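Local coordinates for protein putative NAD(P)H-flavin oxidoreductase (Streptococcus pyogenes serotype M1, PDB 2HAY) that binds flavin mononucleotide and, as a member of the nitroreductase family, probably works as an NAD(P)H-dependent flavin oxidoreductase, at residues P63-I68 against Y77-A82; H93-S98 against R138-W143; R108-G113 against N117-L122. All blocks are in the same frame, centred on the assembly; numbering follows the deposited sequence.

Interaction 1: residues P63-I68 against Y77-A82; sequences PIKEEI and YQLETA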
loop_
_atom_site.group_PDB
_atom_site.type_symbol
_atom_site.label_atom_id
_atom_site.label_comp_id
_atom_site.label_asym_id
_atom_site.label_seq_id
_atom_site.Cartn_x
_atom_site.Cartn_y
_atom_site.Cartn_z
ATOM N N PRO B 63 -20.567 8.636 18.409
ATOM C CA PRO B 63 -19.815 8.707 19.673
ATOM C C PRO B 63 -18.342 8.266 19.587
ATOM O O PRO B 63 -17.472 8.906 20.198
ATOM C CB PRO B 63 -20.616 7.787 20.588
ATOM C CG PRO B 63 -22.046 7.958 20.077
ATOM C CD PRO B 63 -21.866 7.953 18.593
ATOM N N ILE B 64 -18.063 7.199 18.829
ATOM C CA ILE B 64 -16.707 6.658 18.742
ATOM C C ILE B 64 -15.832 7.620 17.947
ATOM O O ILE B 64 -14.700 7.903 18.355
ATOM C CB ILE B 64 -16.670 5.205 18.213
ATOM C CG1 ILE B 64 -17.292 4.275 19.256
ATOM C CG2 ILE B 64 -15.231 4.763 17.953
ATOM C CD1 ILE B 64 -17.602 2.884 18.786
ATOM N N LYS B 65 -16.382 8.160 16.856
ATOM C CA LYS B 65 -15.723 9.237 16.117
ATOM C C LYS B 65 -15.372 10.437 17.029
ATOM O O LYS B 65 -14.233 10.936 16.982
ATOM C CB LYS B 65 -16.573 9.697 14.934
ATOM C CG LYS B 65 -16.788 8.653 13.864
ATOM C CD LYS B 65 -17.001 9.313 12.522
ATOM C CE LYS B 65 -17.878 8.483 11.653
ATOM N NZ LYS B 65 -19.277 8.681 12.077
ATOM N N GLU B 66 -16.338 10.865 17.847
ATOM C CA GLU B 66 -16.165 11.983 18.779
ATOM C C GLU B 66 -15.026 11.720 19.786
ATOM O O GLU B 66 -14.219 12.608 20.071
ATOM C CB GLU B 66 -17.495 12.315 19.501
ATOM C CG GLU B 66 -18.605 12.960 18.605
ATOM C CD GLU B 66 -19.997 13.083 19.280
ATOM O OE1 GLU B 66 -20.114 12.995 20.528
ATOM O OE2 GLU B 66 -20.998 13.286 18.547
ATOM N N GLU B 67 -14.960 10.496 20.300
ATOM C CA GLU B 67 -13.883 10.061 21.189
ATOM C C GLU B 67 -12.496 9.991 20.538
ATOM O O GLU B 67 -11.497 10.286 21.184
ATOM C CB GLU B 67 -14.234 8.718 21.808
ATOM C CG GLU B 67 -13.521 8.460 23.086
ATOM C CD GLU B 67 -14.058 7.238 23.832
ATOM O OE1 GLU B 67 -15.118 6.689 23.431
ATOM O OE2 GLU B 67 -13.394 6.845 24.820
ATOM N N ILE B 68 -12.434 9.608 19.264
ATOM C CA ILE B 68 -11.164 9.529 18.531
ATOM C C ILE B 68 -10.596 10.931 18.282
ATOM O O ILE B 68 -9.393 11.158 18.386
ATOM C CB ILE B 68 -11.329 8.714 17.200
ATOM C CG1 ILE B 68 -11.381 7.208 17.507
ATOM C CG2 ILE B 68 -10.226 9.030 16.180
ATOM C CD1 ILE B 68 -11.844 6.362 16.312
ATOM N N TYR B 77 -11.484 17.525 10.602
ATOM C CA TYR B 77 -12.598 17.873 9.733
ATOM C C TYR B 77 -13.128 16.645 9.000
ATOM O O TYR B 77 -14.311 16.568 8.694
ATOM C CB TYR B 77 -12.208 19.010 8.799
ATOM C CG TYR B 77 -12.127 20.307 9.548
ATOM C CD1 TYR B 77 -10.925 20.749 10.084
ATOM C CD2 TYR B 77 -13.267 21.074 9.760
ATOM C CE1 TYR B 77 -10.846 21.941 10.801
ATOM C CE2 TYR B 77 -13.205 22.288 10.473
ATOM C CZ TYR B 77 -11.990 22.704 10.995
ATOM O OH TYR B 77 -11.921 23.879 11.700
ATOM N N GLN B 78 -12.267 15.657 8.786
ATOM C CA GLN B 78 -12.689 14.423 8.120
ATOM C C GLN B 78 -13.709 13.637 8.960
ATOM O O GLN B 78 -14.764 13.261 8.454
ATOM C CB GLN B 78 -11.478 13.572 7.735
ATOM C CG GLN B 78 -10.581 14.221 6.699
ATOM C CD GLN B 78 -9.376 14.930 7.299
ATOM O OE1 GLN B 78 -9.485 15.686 8.281
ATOM N NE2 GLN B 78 -8.205 14.681 6.712
ATOM N N LEU B 79 -13.394 13.416 10.248
ATOM C CA LEU B 79 -14.342 12.847 11.211
ATOM C C LEU B 79 -15.637 13.677 11.347
ATOM O O LEU B 79 -16.723 13.105 11.507
ATOM C CB LEU B 79 -13.672 12.684 12.579
ATOM C CG LEU B 79 -12.611 11.594 12.775
ATOM C CD1 LEU B 79 -11.864 11.830 14.078
ATOM C CD2 LEU B 79 -13.215 10.187 12.770
ATOM N N GLU B 80 -15.537 15.007 11.282
ATOM C CA GLU B 80 -16.720 15.856 11.325
ATOM C C GLU B 80 -17.646 15.682 10.121
ATOM O O GLU B 80 -18.872 15.629 10.284
ATOM C CB GLU B 80 -16.351 17.339 11.377
ATOM C CG GLU B 80 -15.956 17.875 12.711
ATOM C CD GLU B 80 -17.124 18.130 13.661
ATOM O OE1 GLU B 80 -18.298 18.299 13.224
ATOM O OE2 GLU B 80 -16.830 18.176 14.869
ATOM N N THR B 81 -17.073 15.637 8.917
ATOM C CA THR B 81 -17.846 15.943 7.706
ATOM C C THR B 81 -17.942 14.815 6.683
ATOM O O THR B 81 -18.801 14.856 5.788
ATOM C CB THR B 81 -17.294 17.204 6.997
ATOM O OG1 THR B 81 -15.944 16.981 6.610
ATOM C CG2 THR B 81 -17.357 18.444 7.922
ATOM N N ALA B 82 -17.085 13.802 6.815
ATOM C CA ALA B 82 -17.019 12.743 5.811
ATOM C C ALA B 82 -18.306 11.941 5.805
ATOM O O ALA B 82 -18.961 11.804 6.826
ATOM C CB ALA B 82 -15.810 11.828 6.048
#
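Leu79 drives its forked end against Lys65 and Ile68, and its two methyls divide the work. CD2 lies against the aliphatic part of Lys65, the two side chains crossing at a slant, 3.9 Å from CD of that lysine. CD1 goes the other way, to Ile68, whose CG2 it meets at 3.9 Å, these side chains crossing at about a right angle; the same methyl also rests near the backbone O of Lys65. In Ile68 the CG2 branch stands anti to the backbone N, chi1 being -77° for CG1, and this brings the branch methyl rather than the longer arm against the leucine. The helices come closest here, with CA of Lys65 and CA of Leu79 6.2 Å apart. In the mixed alpha-beta fold of the nitroreductase family these two short consecutive helices, 62-68 and 76-81, pack beside the antiparallel sheet: Leu59 of strand 54-59 touches Lys65 and Ile68, and Phe85 of strand 84-91 touches Lys65 and Leu79. Gln78, beside Leu79, touches the FMN. Toward solvent the contact thins quickly. The lysine chain stays extended until it bends at chi4 (79°), and its NZ makes a weak hydrogen bond to the Asp60 carbonyl. Glu66 and Glu80 are exposed and their side chains do not touch the facing segment, Glu80 pairing instead with Lys69 in a salt bridge.

Interaction 2: residues H93-S98 against R138-W143; sequences HARYDS and RALFDW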
loop_
_atom_site.group_PDB
_atom_site.type_symbol
_atom_site.label_atom_id
_atom_site.label_comp_id
_atom_site.label_asym_id
_atom_site.label_seq_id
_atom_site.Cartn_x
_atom_site.Cartn_y
_atom_site.Cartn_z
ATOM N N HIS B 93 1.144 -10.686 15.241
ATOM C CA HIS B 93 1.656 -12.038 15.474
ATOM C C HIS B 93 1.481 -13.032 14.326
ATOM O O HIS B 93 1.291 -14.235 14.533
ATOM C CB HIS B 93 1.069 -12.579 16.775
ATOM C CG HIS B 93 1.416 -11.737 17.957
ATOM N ND1 HIS B 93 2.719 -11.585 18.404
ATOM C CD2 HIS B 93 0.641 -11.001 18.784
ATOM C CE1 HIS B 93 2.722 -10.796 19.464
ATOM N NE2 HIS B 93 1.477 -10.418 19.708
ATOM N N ALA B 94 1.572 -12.526 13.103
ATOM C CA ALA B 94 1.444 -13.402 11.937
ATOM C C ALA B 94 2.785 -14.064 11.629
ATOM O O ALA B 94 3.322 -13.901 10.538
ATOM C CB ALA B 94 0.858 -12.606 10.717
ATOM N N ARG B 95 3.307 -14.825 12.601
ATOM C CA ARG B 95 4.575 -15.528 12.475
ATOM C C ARG B 95 4.356 -16.769 11.604
ATOM O O ARG B 95 3.242 -17.279 11.522
ATOM C CB ARG B 95 5.069 -15.942 13.876
ATOM C CG ARG B 95 6.584 -16.166 13.990
ATOM C CD ARG B 95 7.008 -16.292 15.462
ATOM N NE ARG B 95 8.409 -16.642 15.598
ATOM C CZ ARG B 95 8.886 -17.889 15.651
ATOM N NH1 ARG B 95 8.062 -18.939 15.584
ATOM N NH2 ARG B 95 10.196 -18.086 15.756
ATOM N N TYR B 96 5.416 -17.268 10.974
ATOM C CA TYR B 96 5.309 -18.418 10.071
ATOM C C TYR B 96 4.567 -19.623 10.678
ATOM O O TYR B 96 3.906 -20.362 9.946
ATOM C CB TYR B 96 6.689 -18.853 9.540
ATOM C CG TYR B 96 7.643 -19.313 10.616
ATOM C CD1 TYR B 96 8.458 -18.403 11.279
ATOM C CD2 TYR B 96 7.722 -20.661 10.974
ATOM C CE1 TYR B 96 9.309 -18.817 12.285
ATOM C CE2 TYR B 96 8.578 -21.093 12.003
ATOM C CZ TYR B 96 9.373 -20.167 12.633
ATOM O OH TYR B 96 10.229 -20.574 13.628
ATOM N N ASP B 97 4.654 -19.808 12.006
ATOM C CA ASP B 97 4.017 -20.967 12.637
ATOM C C ASP B 97 2.678 -20.669 13.313
ATOM O O ASP B 97 2.155 -21.509 14.043
ATOM C CB ASP B 97 4.987 -21.650 13.608
ATOM C CG ASP B 97 5.422 -20.735 14.735
ATOM O OD1 ASP B 97 5.795 -21.247 15.812
ATOM O OD2 ASP B 97 5.362 -19.502 14.542
ATOM N N SER B 98 2.136 -19.473 13.070
ATOM C CA SER B 98 0.861 -19.029 13.647
ATOM C C SER B 98 -0.338 -19.715 12.983
ATOM O O SER B 98 -0.223 -20.217 11.858
ATOM C CB SER B 98 0.702 -17.527 13.469
ATOM O OG SER B 98 0.502 -17.227 12.095
ATOM N N ARG B 138 6.802 -6.208 16.399
ATOM C CA ARG B 138 6.575 -4.880 15.794
ATOM C C ARG B 138 6.769 -4.917 14.273
ATOM O O ARG B 138 5.949 -4.364 13.514
ATOM C CB ARG B 138 7.500 -3.829 16.432
ATOM C CG ARG B 138 7.672 -2.488 15.655
ATOM C CD ARG B 138 6.393 -1.724 15.653
ATOM N NE ARG B 138 6.434 -0.453 14.918
ATOM C CZ ARG B 138 6.588 0.741 15.484
ATOM N NH1 ARG B 138 6.788 0.852 16.806
ATOM N NH2 ARG B 138 6.563 1.822 14.721
ATOM N N ALA B 139 7.854 -5.564 13.844
ATOM C CA ALA B 139 8.140 -5.746 12.414
ATOM C C ALA B 139 7.051 -6.590 11.737
ATOM O O ALA B 139 6.649 -6.324 10.624
ATOM C CB ALA B 139 9.552 -6.366 12.183
ATOM N N LEU B 140 6.575 -7.605 12.432
ATOM C CA LEU B 140 5.559 -8.502 11.895
ATOM C C LEU B 140 4.250 -7.773 11.700
ATOM O O LEU B 140 3.537 -7.996 10.721
ATOM C CB LEU B 140 5.354 -9.627 12.896
ATOM C CG LEU B 140 5.745 -11.088 12.632
ATOM C CD1 LEU B 140 6.592 -11.324 11.428
ATOM C CD2 LEU B 140 6.269 -11.753 13.863
ATOM N N PHE B 141 3.921 -6.917 12.662
ATOM C CA PHE B 141 2.736 -6.094 12.576
ATOM C C PHE B 141 2.867 -5.119 11.430
ATOM O O PHE B 141 1.907 -4.918 10.659
ATOM C CB PHE B 141 2.444 -5.338 13.895
ATOM C CG PHE B 141 1.301 -4.384 13.757
ATOM C CD1 PHE B 141 -0.020 -4.870 13.710
ATOM C CD2 PHE B 141 1.535 -3.020 13.558
ATOM C CE1 PHE B 141 -1.072 -4.034 13.503
ATOM C CE2 PHE B 141 0.456 -2.140 13.353
ATOM C CZ PHE B 141 -0.857 -2.654 13.338
ATOM N N ASP B 142 4.038 -4.480 11.326
ATOM C CA ASP B 142 4.267 -3.490 10.273
ATOM C C ASP B 142 4.195 -4.180 8.906
ATOM O O ASP B 142 3.708 -3.600 7.939
ATOM C CB ASP B 142 5.581 -2.736 10.501
ATOM C CG ASP B 142 5.426 -1.564 11.478
ATOM O OD1 ASP B 142 4.309 -1.023 11.620
ATOM O OD2 ASP B 142 6.425 -1.138 12.091
ATOM N N TRP B 143 4.591 -5.453 8.850
ATOM C CA TRP B 143 4.424 -6.222 7.639
ATOM C C TRP B 143 2.973 -6.464 7.221
ATOM O O TRP B 143 2.623 -6.266 6.044
ATOM C CB TRP B 143 5.184 -7.532 7.757
ATOM C CG TRP B 143 4.981 -8.469 6.624
ATOM C CD1 TRP B 143 5.369 -8.291 5.318
ATOM C CD2 TRP B 143 4.350 -9.758 6.687
ATOM N NE1 TRP B 143 5.045 -9.402 4.571
ATOM C CE2 TRP B 143 4.413 -10.317 5.378
ATOM C CE3 TRP B 143 3.761 -10.504 7.721
ATOM C CZ2 TRP B 143 3.884 -11.591 5.067
ATOM C CZ3 TRP B 143 3.238 -11.771 7.417
ATOM C CH2 TRP B 143 3.304 -12.298 6.089
HETATM O O HOH W 1 1.542 -9.555 12.367
#
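Trp143 and Leu140, one turn apart on helix 137-162, receive the loop residue Ala94 that follows strand 84-91. This long helix lies at the dimer interface of the nitroreductase fold, and the loop crosses its flank in an inverse gamma turn centred on Ala94. The first shell is small: CZ3 of Trp143 lies 3.8 Å from the Ala94 O, which approaches the indole obliquely, and 4.2 Å from the Ala94 CB. The tryptophan CG is anti to its backbone N (chi1 174°), an orientation that carries the six-membered ring toward the loop. Leu140 adds looser packing, its CD2 4.4 Å from CB of Arg95. A water joins the backbones, accepting from Ala94 N at 3.1 Å and donating a weak bond to Leu140 O. Gln127 of helix 116-130 donates from NE2 to the Ala94 carbonyl, satisfying this buried oxygen, and also packs on Leu140 and Trp143. The far end of the indole is held across the dimer, where NE1 is hydrogen-bonded to Glu170 of the second subunit, an FMN-binding residue; the Trp143 side chain lies about 6 Å from a bound FMN. Further out, Arg95 is tied to Asp135 through NH2 and to Asp97 through NH1, while Tyr96 CE1 lies over one face of its guanidinium. The Arg95 carbonyl closes the type I turn from Arg95 to Ser98: its O accepts both from Ser98 N and, in the carbonyl plane, from Ser98 OG at 2.8 Å.

Interaction 3: residues R108-G113 against N117-L122; sequences RGIKEG and NSRLKL. With SO4 (sulfate ion), chain G.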
loop_
_atom_site.group_PDB
_atom_site.type_symbol
_atom_site.label_atom_id
_atom_site.label_comp_id
_atom_site.label_asym_id
_atom_site.label_seq_id
_atom_site.Cartn_x
_atom_site.Cartn_y
_atom_site.Cartn_z
ATOM N N ARG B 108 -6.606 -22.341 0.667
ATOM C CA ARG B 108 -6.204 -22.615 -0.702
ATOM C C ARG B 108 -6.075 -24.121 -0.980
ATOM O O ARG B 108 -5.581 -24.527 -2.028
ATOM C CB ARG B 108 -4.889 -21.897 -0.991
ATOM C CG ARG B 108 -5.007 -20.371 -0.962
ATOM C CD ARG B 108 -3.650 -19.714 -0.855
ATOM N NE ARG B 108 -2.693 -20.357 -1.745
ATOM C CZ ARG B 108 -1.407 -20.023 -1.860
ATOM N NH1 ARG B 108 -0.632 -20.695 -2.720
ATOM N NH2 ARG B 108 -0.901 -19.025 -1.127
ATOM N N GLY B 109 -6.524 -24.947 -0.044
ATOM C CA GLY B 109 -6.495 -26.400 -0.227
ATOM C C GLY B 109 -5.131 -27.056 -0.045
ATOM O O GLY B 109 -4.927 -28.206 -0.455
ATOM N N ILE B 110 -4.200 -26.325 0.564
ATOM C CA ILE B 110 -2.870 -26.844 0.889
ATOM C C ILE B 110 -2.846 -27.377 2.336
ATOM O O ILE B 110 -3.061 -26.631 3.302
ATOM C CB ILE B 110 -1.777 -25.770 0.652
ATOM C CG1 ILE B 110 -1.860 -25.239 -0.784
ATOM C CG2 ILE B 110 -0.409 -26.345 0.924
ATOM C CD1 ILE B 110 -1.335 -23.821 -0.973
ATOM N N LYS B 111 -2.607 -28.677 2.471
ATOM C CA LYS B 111 -2.681 -29.363 3.771
ATOM C C LYS B 111 -1.888 -30.660 3.772
ATOM O O LYS B 111 -1.396 -31.093 4.819
ATOM C CB LYS B 111 -4.140 -29.682 4.140
ATOM C CG LYS B 111 -4.989 -30.233 2.983
ATOM C CD LYS B 111 -6.006 -31.268 3.443
ATOM C CE LYS B 111 -7.200 -30.641 4.165
ATOM N NZ LYS B 111 -8.295 -31.653 4.351
ATOM N N GLU B 112 -1.770 -31.250 2.579
ATOM C CA GLU B 112 -1.442 -32.685 2.370
ATOM C C GLU B 112 -0.048 -33.117 2.830
ATOM O O GLU B 112 0.762 -33.605 2.032
ATOM C CB GLU B 112 -1.698 -33.119 0.896
ATOM C CG GLU B 112 -1.715 -31.997 -0.186
ATOM C CD GLU B 112 -0.562 -30.979 -0.071
ATOM O OE1 GLU B 112 0.507 -31.331 0.474
ATOM O OE2 GLU B 112 -0.731 -29.821 -0.532
ATOM N N GLY B 113 0.212 -32.957 4.123
ATOM C CA GLY B 113 1.543 -33.182 4.665
ATOM C C GLY B 113 2.539 -32.140 4.171
ATOM O O GLY B 113 2.499 -30.983 4.584
ATOM N N ASN B 117 3.567 -28.341 4.943
ATOM C CA ASN B 117 4.812 -28.255 5.708
ATOM C C ASN B 117 5.965 -27.665 4.915
ATOM O O ASN B 117 6.751 -26.865 5.450
ATOM C CB ASN B 117 5.197 -29.627 6.266
ATOM C CG ASN B 117 4.228 -30.115 7.332
ATOM O OD1 ASN B 117 3.697 -31.224 7.232
ATOM N ND2 ASN B 117 3.980 -29.283 8.357
ATOM N N SER B 118 6.056 -28.048 3.639
ATOM C CA SER B 118 7.059 -27.477 2.753
ATOM C C SER B 118 6.864 -25.966 2.543
ATOM O O SER B 118 7.849 -25.228 2.472
ATOM C CB SER B 118 7.084 -28.192 1.407
ATOM O OG SER B 118 6.223 -27.548 0.480
ATOM N N ARG B 119 5.612 -25.513 2.410
ATOM C CA ARG B 119 5.366 -24.069 2.334
ATOM C C ARG B 119 5.731 -23.387 3.643
ATOM O O ARG B 119 6.374 -22.343 3.634
ATOM C CB ARG B 119 3.943 -23.724 1.876
ATOM C CG ARG B 119 3.896 -23.313 0.403
ATOM C CD ARG B 119 2.638 -23.841 -0.278
ATOM N NE ARG B 119 2.600 -23.635 -1.736
ATOM C CZ ARG B 119 2.354 -22.466 -2.327
ATOM N NH1 ARG B 119 2.321 -22.376 -3.659
ATOM N NH2 ARG B 119 2.150 -21.374 -1.590
ATOM N N LEU B 120 5.371 -24.012 4.763
ATOM C CA LEU B 120 5.701 -23.457 6.081
ATOM C C LEU B 120 7.206 -23.224 6.230
ATOM O O LEU B 120 7.637 -22.228 6.834
ATOM C CB LEU B 120 5.162 -24.328 7.215
ATOM C CG LEU B 120 3.640 -24.277 7.400
ATOM C CD1 LEU B 120 3.210 -25.229 8.520
ATOM C CD2 LEU B 120 3.187 -22.874 7.687
ATOM N N LYS B 121 7.984 -24.124 5.636
ATOM C CA LYS B 121 9.437 -24.040 5.642
ATOM C C LYS B 121 9.955 -22.850 4.833
ATOM O O LYS B 121 10.914 -22.206 5.240
ATOM C CB LYS B 121 10.033 -25.338 5.102
ATOM C CG LYS B 121 11.401 -25.643 5.619
ATOM C CD LYS B 121 11.585 -27.167 5.728
ATOM C CE LYS B 121 12.554 -27.536 6.851
ATOM N NZ LYS B 121 11.942 -28.527 7.812
ATOM N N LEU B 122 9.332 -22.576 3.691
ATOM C CA LEU B 122 9.623 -21.360 2.935
ATOM C C LEU B 122 9.214 -20.098 3.693
ATOM O O LEU B 122 9.927 -19.082 3.693
ATOM C CB LEU B 122 8.884 -21.358 1.595
ATOM C CG LEU B 122 9.793 -21.101 0.388
ATOM C CD1 LEU B 122 8.926 -20.961 -0.856
ATOM C CD2 LEU B 122 10.739 -19.878 0.599
HETATM S S SO4 G . 3.473 -17.949 -2.536
HETATM O O1 SO4 G . 3.929 -19.085 -1.670
HETATM O O2 SO4 G . 4.286 -16.739 -2.080
HETATM O O3 SO4 G . 3.756 -18.316 -4.064
HETATM O O4 SO4 G . 1.912 -17.654 -2.331
#
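Two arginine ends come unusually close: NH1 of Arg108 lies 3.1 Å from NH2 of Arg119, a pair of donors that cannot bond to each other. The guanidinium planes stand 85° apart and the side chains cross at about a right angle, so the groups do not stack. A sulfate ion, probably from the crystallisation liquor, lies beside both groups and probably helps to hold them together. Its O4 sits at the edge of the Arg108 guanidinium, near the plane, and takes a weak, long hydrogen bond of 3.4 Å from NH2 of that arginine, while its O1 comes within 2.9 Å of Arg119 NH2. The bend at chi3 (43°) turns the end of the Arg108 chain toward this shared ion. Ile110 meets the second arginine from another direction: its CD1 lies over one face of the Arg119 guanidinium, offset toward the rim and 4.0 Å from NE. At the other end of the contact the main chain makes the link, with Asn117 N donating to Gly113 O at 2.9 Å along a nearly straight path (176°). The contact spans the loop between helices 99-106 and 116-130, where a Schellman motif with Gly109 at C-prime finishes the first helix. Arg119 also packs on Arg23 of the second subunit, an FMN-binding residue, and the Arg108 side chain is about 4 Å from a bound FMN. Together the two guanidinium groups make a positive patch beside the flavin that takes up an anion, consistent with an affinity for negatively charged groups.

Overall arrangement
Interactions 1 and 2 are buried, whereas interaction 3 lies at the surface. Interaction 1 joins two short helices beside the sheet by packing of aliphatic side chains; its centre is about 44 Å from that of interaction 3, on the opposite side of the chain's centre. Interaction 2 mixes an aromatic ring with backbone polar atoms and a water, and interaction 3 depends on charge, an anion and one main-chain bond. These last two are neighbours, with interaction 3 nested in the chain loop that interaction 2 closes; they touch where Tyr96 O lies 3.5 Å from Leu120 CD2. Helix 116-130 is common to both surroundings, and all three interactions have residues near the second subunit.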